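Local coordinates for excinuclease ABC, subunit A. (Deinococcus radiodurans, PDB 2VF7), which probably takes part in DNA repair as a zinc-containing, DNA-binding ATPase of the UvrA family within the ABC superfamily, at residues 596-601 and 659-664; 647-652 and 725-730. The protein carries 1 engineered substitution. One frame throughout, in Å; residues are numbered along the deposited sequence.

Contact 1. Residues 596-601 and 659-664. With ZN (zinc ion), chain G.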
loop_
_atom_site.group_PDB
_atom_site.type_symbol
_atom_site.label_atom_id
_atom_site.label_comp_id
_atom_site.label_asym_id
_atom_site.label_seq_id
_atom_site.Cartn_x
_atom_site.Cartn_y
_atom_site.Cartn_z
ATOM N N ARG A 596 23.112 -10.089 4.017
ATOM C CA ARG A 596 21.916 -9.298 3.683
ATOM C C ARG A 596 20.580 -10.055 3.809
ATOM O O ARG A 596 19.513 -9.435 3.813
ATOM C CB ARG A 596 22.034 -8.713 2.266
ATOM C CG ARG A 596 22.841 -7.409 2.159
ATOM C CD ARG A 596 24.313 -7.626 2.535
ATOM N NE ARG A 596 25.159 -6.454 2.310
ATOM C CZ ARG A 596 26.333 -6.249 2.908
ATOM N NH1 ARG A 596 26.798 -7.136 3.785
ATOM N NH2 ARG A 596 27.035 -5.147 2.634
ATOM N N THR A 597 20.659 -11.389 3.892
ATOM C CA THR A 597 19.493 -12.275 3.964
ATOM C C THR A 597 19.643 -13.145 5.199
ATOM O O THR A 597 20.688 -13.101 5.843
ATOM C CB THR A 597 19.359 -13.169 2.713
ATOM O OG1 THR A 597 20.376 -14.183 2.738
ATOM C CG2 THR A 597 19.470 -12.345 1.430
ATOM N N PRO A 598 18.589 -13.911 5.560
ATOM C CA PRO A 598 18.663 -14.824 6.718
ATOM C C PRO A 598 19.488 -16.126 6.569
ATOM O O PRO A 598 19.504 -16.932 7.514
ATOM C CB PRO A 598 17.183 -15.144 7.002
ATOM C CG PRO A 598 16.358 -14.202 6.122
ATOM C CD PRO A 598 17.237 -13.906 4.958
ATOM N N ARG A 599 20.145 -16.349 5.420
ATOM C CA ARG A 599 21.123 -17.450 5.285
ATOM C C ARG A 599 22.200 -17.303 6.335
ATOM O O ARG A 599 22.646 -18.287 6.925
ATOM C CB ARG A 599 21.936 -17.333 4.011
ATOM C CG ARG A 599 21.300 -17.673 2.768
ATOM C CD ARG A 599 22.191 -18.629 2.016
ATOM N NE ARG A 599 21.755 -19.977 2.331
ATOM C CZ ARG A 599 20.680 -20.550 1.806
ATOM N NH1 ARG A 599 19.930 -19.906 0.925
ATOM N NH2 ARG A 599 20.374 -21.776 2.163
ATOM N N SER A 600 22.674 -16.060 6.475
ATOM C CA SER A 600 23.816 -15.707 7.312
ATOM C C SER A 600 23.489 -15.765 8.790
ATOM O O SER A 600 22.369 -15.417 9.211
ATOM C CB SER A 600 24.305 -14.310 6.973
ATOM O OG SER A 600 24.736 -14.231 5.623
ATOM N N ASN A 601 24.485 -16.202 9.563
ATOM C CA ASN A 601 24.417 -16.206 11.013
ATOM C C ASN A 601 25.829 -16.288 11.640
ATOM O O ASN A 601 26.818 -16.494 10.929
ATOM C CB ASN A 601 23.434 -17.297 11.500
ATOM C CG ASN A 601 23.723 -18.688 10.920
ATOM O OD1 ASN A 601 22.803 -19.443 10.635
ATOM N ND2 ASN A 601 24.987 -19.029 10.761
ATOM N N SER A 659 9.513 -4.575 2.588
ATOM C CA SER A 659 9.166 -5.965 2.916
ATOM C C SER A 659 9.891 -6.476 4.173
ATOM O O SER A 659 10.995 -6.019 4.479
ATOM C CB SER A 659 9.490 -6.863 1.714
ATOM O OG SER A 659 8.600 -7.961 1.620
ATOM N N VAL A 660 9.266 -7.411 4.896
ATOM C CA VAL A 660 9.863 -8.036 6.092
ATOM C C VAL A 660 9.860 -9.571 6.015
ATOM O O VAL A 660 9.376 -10.136 5.047
ATOM C CB VAL A 660 9.169 -7.574 7.414
ATOM C CG1 VAL A 660 9.355 -6.080 7.637
ATOM C CG2 VAL A 660 7.690 -7.953 7.439
ATOM N N TYR A 661 10.389 -10.235 7.045
ATOM C CA TYR A 661 10.515 -11.706 7.063
ATOM C C TYR A 661 9.585 -12.412 8.062
ATOM O O TYR A 661 9.460 -11.994 9.201
ATOM C CB TYR A 661 11.975 -12.139 7.304
ATOM C CG TYR A 661 12.897 -11.946 6.111
ATOM C CD1 TYR A 661 13.667 -10.785 5.976
ATOM C CD2 TYR A 661 12.993 -12.921 5.116
ATOM C CE1 TYR A 661 14.522 -10.605 4.876
ATOM C CE2 TYR A 661 13.836 -12.759 4.012
ATOM C CZ TYR A 661 14.610 -11.601 3.899
ATOM O OH TYR A 661 15.442 -11.432 2.799
ATOM N N ALA A 662 8.933 -13.476 7.603
ATOM C CA ALA A 662 8.079 -14.317 8.441
ATOM C C ALA A 662 8.694 -15.717 8.532
ATOM O O ALA A 662 9.476 -16.092 7.660
ATOM C CB ALA A 662 6.689 -14.392 7.849
ATOM N N PRO A 663 8.371 -16.492 9.592
ATOM C CA PRO A 663 8.981 -17.838 9.652
ATOM C C PRO A 663 8.437 -18.733 8.538
ATOM O O PRO A 663 7.284 -18.596 8.150
ATOM C CB PRO A 663 8.568 -18.367 11.032
ATOM C CG PRO A 663 8.035 -17.165 11.786
ATOM C CD PRO A 663 7.487 -16.238 10.748
ATOM N N CYS A 664 9.274 -19.613 8.004
ATOM C CA CYS A 664 8.861 -20.535 6.958
ATOM C C CYS A 664 7.645 -21.371 7.395
ATOM O O CYS A 664 7.640 -21.928 8.482
ATOM C CB CYS A 664 10.034 -21.437 6.593
ATOM S SG CYS A 664 9.648 -22.703 5.400
HETATM ZN ZN ZN G . 11.662 -23.986 5.790
#
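Pro-598 lays one corner of its ring over a face of Tyr-661, a CH-pi contact that illustrates how apolar groups can meet with no hydrogen bond between residues 596-601 and 659-664. Pro-598 CG stands 3.7 Å from the centroid of the phenol ring, only 17° off the ring normal, though displaced toward the rim, where it comes within 3.6 Å of Tyr-661 CE2. Pro-598 CD continues the contact toward the hydroxyl end, lying 3.7 Å from Tyr-661 CZ. With CG anti to the carbonyl carbon (chi1 -74°), the tyrosine reaches across to meet a proline that comes from the opposite direction.

Farther out, the loop is fixed by polar bonds. Pro-598 O accepts a hydrogen bond from Arg-671 NH1, and Arg-599 forms a salt bridge with Glu-647 at the foot of the hairpin. On the other side, strand 660-663 is paired with strand 649-652 and runs into Cys-664, whose SG binds zinc at 2.4 Å together with Cys-641, Cys-644 and Cys-667. The two CxxC pairs, one before and one after this two-stranded hairpin, make a Cys4 zinc site, here within the second ABC ATPase unit.

Contact 2. Residues 647-652 and 725-730. With ADP (adenosine-5'-diphosphate), chain E.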
loop_
_atom_site.group_PDB
_atom_site.type_symbol
_atom_site.label_atom_id
_atom_site.label_comp_id
_atom_site.label_asym_id
_atom_site.label_seq_id
_atom_site.Cartn_x
_atom_site.Cartn_y
_atom_site.Cartn_z
ATOM N N GLU A 647 16.857 -21.159 4.745
ATOM C CA GLU A 647 16.930 -19.832 5.379
ATOM C C GLU A 647 16.065 -19.715 6.633
ATOM O O GLU A 647 16.280 -18.831 7.455
ATOM C CB GLU A 647 16.562 -18.726 4.389
ATOM C CG GLU A 647 17.427 -18.744 3.154
ATOM C CD GLU A 647 17.382 -17.469 2.348
ATOM O OE1 GLU A 647 16.538 -16.586 2.641
ATOM O OE2 GLU A 647 18.213 -17.352 1.417
ATOM N N GLY A 648 15.095 -20.611 6.774
ATOM C CA GLY A 648 14.247 -20.690 7.962
ATOM C C GLY A 648 13.130 -19.677 7.947
ATOM O O GLY A 648 12.156 -19.808 8.682
ATOM N N TRP A 649 13.302 -18.672 7.088
ATOM C CA TRP A 649 12.442 -17.501 6.996
ATOM C C TRP A 649 12.061 -17.181 5.558
ATOM O O TRP A 649 12.810 -17.472 4.629
ATOM C CB TRP A 649 13.118 -16.300 7.650
ATOM C CG TRP A 649 12.660 -16.100 9.058
ATOM C CD1 TRP A 649 11.551 -15.406 9.476
ATOM C CD2 TRP A 649 13.269 -16.616 10.237
ATOM N NE1 TRP A 649 11.445 -15.444 10.848
ATOM C CE2 TRP A 649 12.483 -16.189 11.339
ATOM C CE3 TRP A 649 14.392 -17.401 10.470
ATOM C CZ2 TRP A 649 12.793 -16.513 12.640
ATOM C CZ3 TRP A 649 14.715 -17.707 11.763
ATOM C CH2 TRP A 649 13.915 -17.270 12.840
ATOM N N VAL A 650 10.883 -16.595 5.387
ATOM C CA VAL A 650 10.350 -16.295 4.061
ATOM C C VAL A 650 9.925 -14.825 3.935
ATOM O O VAL A 650 9.338 -14.252 4.860
ATOM C CB VAL A 650 9.195 -17.269 3.681
ATOM C CG1 VAL A 650 7.846 -16.845 4.315
ATOM C CG2 VAL A 650 9.076 -17.392 2.168
ATOM N N MET A 651 10.238 -14.228 2.788
ATOM C CA MET A 651 9.917 -12.823 2.534
ATOM C C MET A 651 8.424 -12.604 2.271
ATOM O O MET A 651 7.811 -13.280 1.437
ATOM C CB MET A 651 10.741 -12.269 1.363
ATOM C CG MET A 651 10.474 -10.793 1.066
ATOM S SD MET A 651 11.790 -9.672 1.565
ATOM C CE MET A 651 12.574 -9.432 -0.029
ATOM N N VAL A 652 7.849 -11.646 2.987
ATOM C CA VAL A 652 6.458 -11.302 2.790
ATOM C C VAL A 652 6.345 -9.988 2.016
ATOM O O VAL A 652 6.240 -8.906 2.595
ATOM C CB VAL A 652 5.628 -11.340 4.112
ATOM C CG1 VAL A 652 5.516 -12.779 4.622
ATOM C CG2 VAL A 652 6.215 -10.443 5.187
ATOM N N GLY A 725 22.358 -19.691 15.324
ATOM C CA GLY A 725 21.672 -19.626 14.033
ATOM C C GLY A 725 20.831 -18.370 13.813
ATOM O O GLY A 725 20.158 -18.245 12.790
ATOM N N GLN A 726 20.867 -17.428 14.754
ATOM C CA GLN A 726 20.008 -16.230 14.674
ATOM C C GLN A 726 20.305 -15.530 13.360
ATOM O O GLN A 726 21.462 -15.215 13.102
ATOM C CB GLN A 726 20.232 -15.305 15.874
ATOM C CG GLN A 726 19.193 -14.206 15.966
ATOM C CD GLN A 726 19.291 -13.334 17.202
ATOM O OE1 GLN A 726 19.957 -13.669 18.196
ATOM N NE2 GLN A 726 18.588 -12.212 17.162
ATOM N N PRO A 727 19.274 -15.319 12.501
ATOM C CA PRO A 727 19.516 -14.756 11.173
ATOM C C PRO A 727 20.098 -13.354 11.274
ATOM O O PRO A 727 19.785 -12.643 12.216
ATOM C CB PRO A 727 18.112 -14.657 10.568
ATOM C CG PRO A 727 17.294 -15.575 11.335
ATOM C CD PRO A 727 17.840 -15.548 12.723
ATOM N N ALA A 728 20.903 -12.969 10.287
ATOM C CA ALA A 728 21.601 -11.685 10.254
ATOM C C ALA A 728 20.669 -10.493 10.071
ATOM O O ALA A 728 21.002 -9.358 10.414
ATOM C CB ALA A 728 22.627 -11.712 9.127
ATOM N N THR A 729 19.502 -10.743 9.500
ATOM C CA THR A 729 18.555 -9.666 9.262
ATOM C C THR A 729 17.931 -9.148 10.574
ATOM O O THR A 729 17.337 -8.063 10.590
ATOM C CB THR A 729 17.485 -10.090 8.219
ATOM O OG1 THR A 729 17.033 -11.418 8.515
ATOM C CG2 THR A 729 18.088 -10.071 6.809
ATOM N N GLU A 730 18.090 -9.919 11.661
ATOM C CA GLU A 730 17.597 -9.562 13.003
ATOM C C GLU A 730 18.640 -8.802 13.818
ATOM O O GLU A 730 18.453 -8.592 15.010
ATOM C CB GLU A 730 17.242 -10.851 13.777
ATOM C CG GLU A 730 16.119 -11.644 13.157
ATOM C CD GLU A 730 15.618 -12.775 14.012
ATOM O OE1 GLU A 730 14.504 -13.284 13.729
ATOM O OE2 GLU A 730 16.322 -13.182 14.965
HETATM P PB ADP E . 18.405 -3.440 22.967
HETATM O O1B ADP E . 18.656 -2.835 24.318
HETATM O O2B ADP E . 19.641 -3.979 22.309
HETATM O O3B ADP E . 17.617 -2.514 22.059
HETATM P PA ADP E . 17.019 -5.665 21.995
HETATM O O1A ADP E . 17.853 -5.333 20.756
HETATM O O2A ADP E . 15.530 -5.637 21.891
HETATM O O3A ADP E . 17.471 -4.737 23.223
HETATM O "O5'" ADP E . 17.399 -7.175 22.400
HETATM C "C5'" ADP E . 16.591 -8.035 23.208
HETATM C "C4'" ADP E . 16.437 -9.363 22.486
HETATM O "O4'" ADP E . 15.618 -9.155 21.329
HETATM C "C3'" ADP E . 17.738 -9.983 21.975
HETATM O "O3'" ADP E . 17.735 -11.419 22.167
HETATM C "C2'" ADP E . 17.714 -9.616 20.498
HETATM O "O2'" ADP E . 18.518 -10.463 19.682
HETATM C "C1'" ADP E . 16.230 -9.707 20.166
HETATM N N9 ADP E . 15.831 -8.891 19.003
HETATM C C8 ADP E . 15.933 -7.547 18.918
HETATM N N7 ADP E . 15.504 -7.071 17.734
HETATM C C5 ADP E . 15.099 -8.150 17.037
HETATM C C6 ADP E . 14.491 -8.358 15.712
HETATM N N6 ADP E . 14.271 -7.299 14.888
HETATM N N1 ADP E . 14.199 -9.620 15.355
HETATM C C2 ADP E . 14.419 -10.684 16.162
HETATM N N3 ADP E . 14.954 -10.567 17.384
HETATM C C4 ADP E . 15.303 -9.342 17.871
#
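Trp-649 meets Pro-727 and Glu-730 with the far side of its six-membered ring, crossing both side chains at about a right angle. The indole belongs to the zinc-module hairpin, whereas residues 725-730 form the turn just ahead of the LSGGE sequence, the ABC signature motif. Pro-727 approaches the indole obliquely, with CG as its point of contact, 3.4 Å from Trp-649 CZ3; Pro-727 CD stays farther from the same carbon. Glu-730 also comes in at a slant: OE1 lies 3.8 Å from Trp-649 CZ2, and the carboxylate plane is turned 70° from that of the indole.

The turn thus has two neighbours, the indole and the nucleotide. Its backbone is closed by a bond from Glu-730 N to Pro-727 O, and Gln-726 and Glu-730 face the ADP that is also hydrogen-bonded by Lys-49 and Ser-50 of the N-terminal Walker A motif. Glu-730, extended beyond CG, starts with CB above the N1-C2 side of the adenine and slants down past it, bringing CD to 3.2 Å from ADP C2. Its OE2 also accepts a weak hydrogen bond from Gln-726 NE2. With an alanine here the carboxylate is gone, and ADP C2 and Trp-649 CZ2 would probably lose their contacts with it, while the Gln-726 amide would lose a weak second acceptor. Gln-726 has CG anti to its backbone nitrogen (chi1 -169°) and an extended chain, which carries the amide out to the ribose. There Gln-726 NE2 donates to ADP O2' at 3.1 Å along a nearly straight N-H...O line of 175°.

In the fold
Contacts 1 and 2 are two aspects of one junction, their centres about 2 Å apart. Along the chain their segments alternate, in the order 596-601, 647-652, 659-664, 725-730. The middle two are successive strands of a single antiparallel hairpin, joined by backbone pairs such as Ala-662 with Val-650, while the side chains of Trp-649 and Tyr-661 touch. The outer two are loops of the ABC unit, one following strand 585-589 and the other preceding helix 733-743; they meet through Pro-598 and Pro-727. The zinc module thus rests on both loops at once, and its hairpin sits against the turn that carries the ADP contacts of Gln-726 and Glu-730.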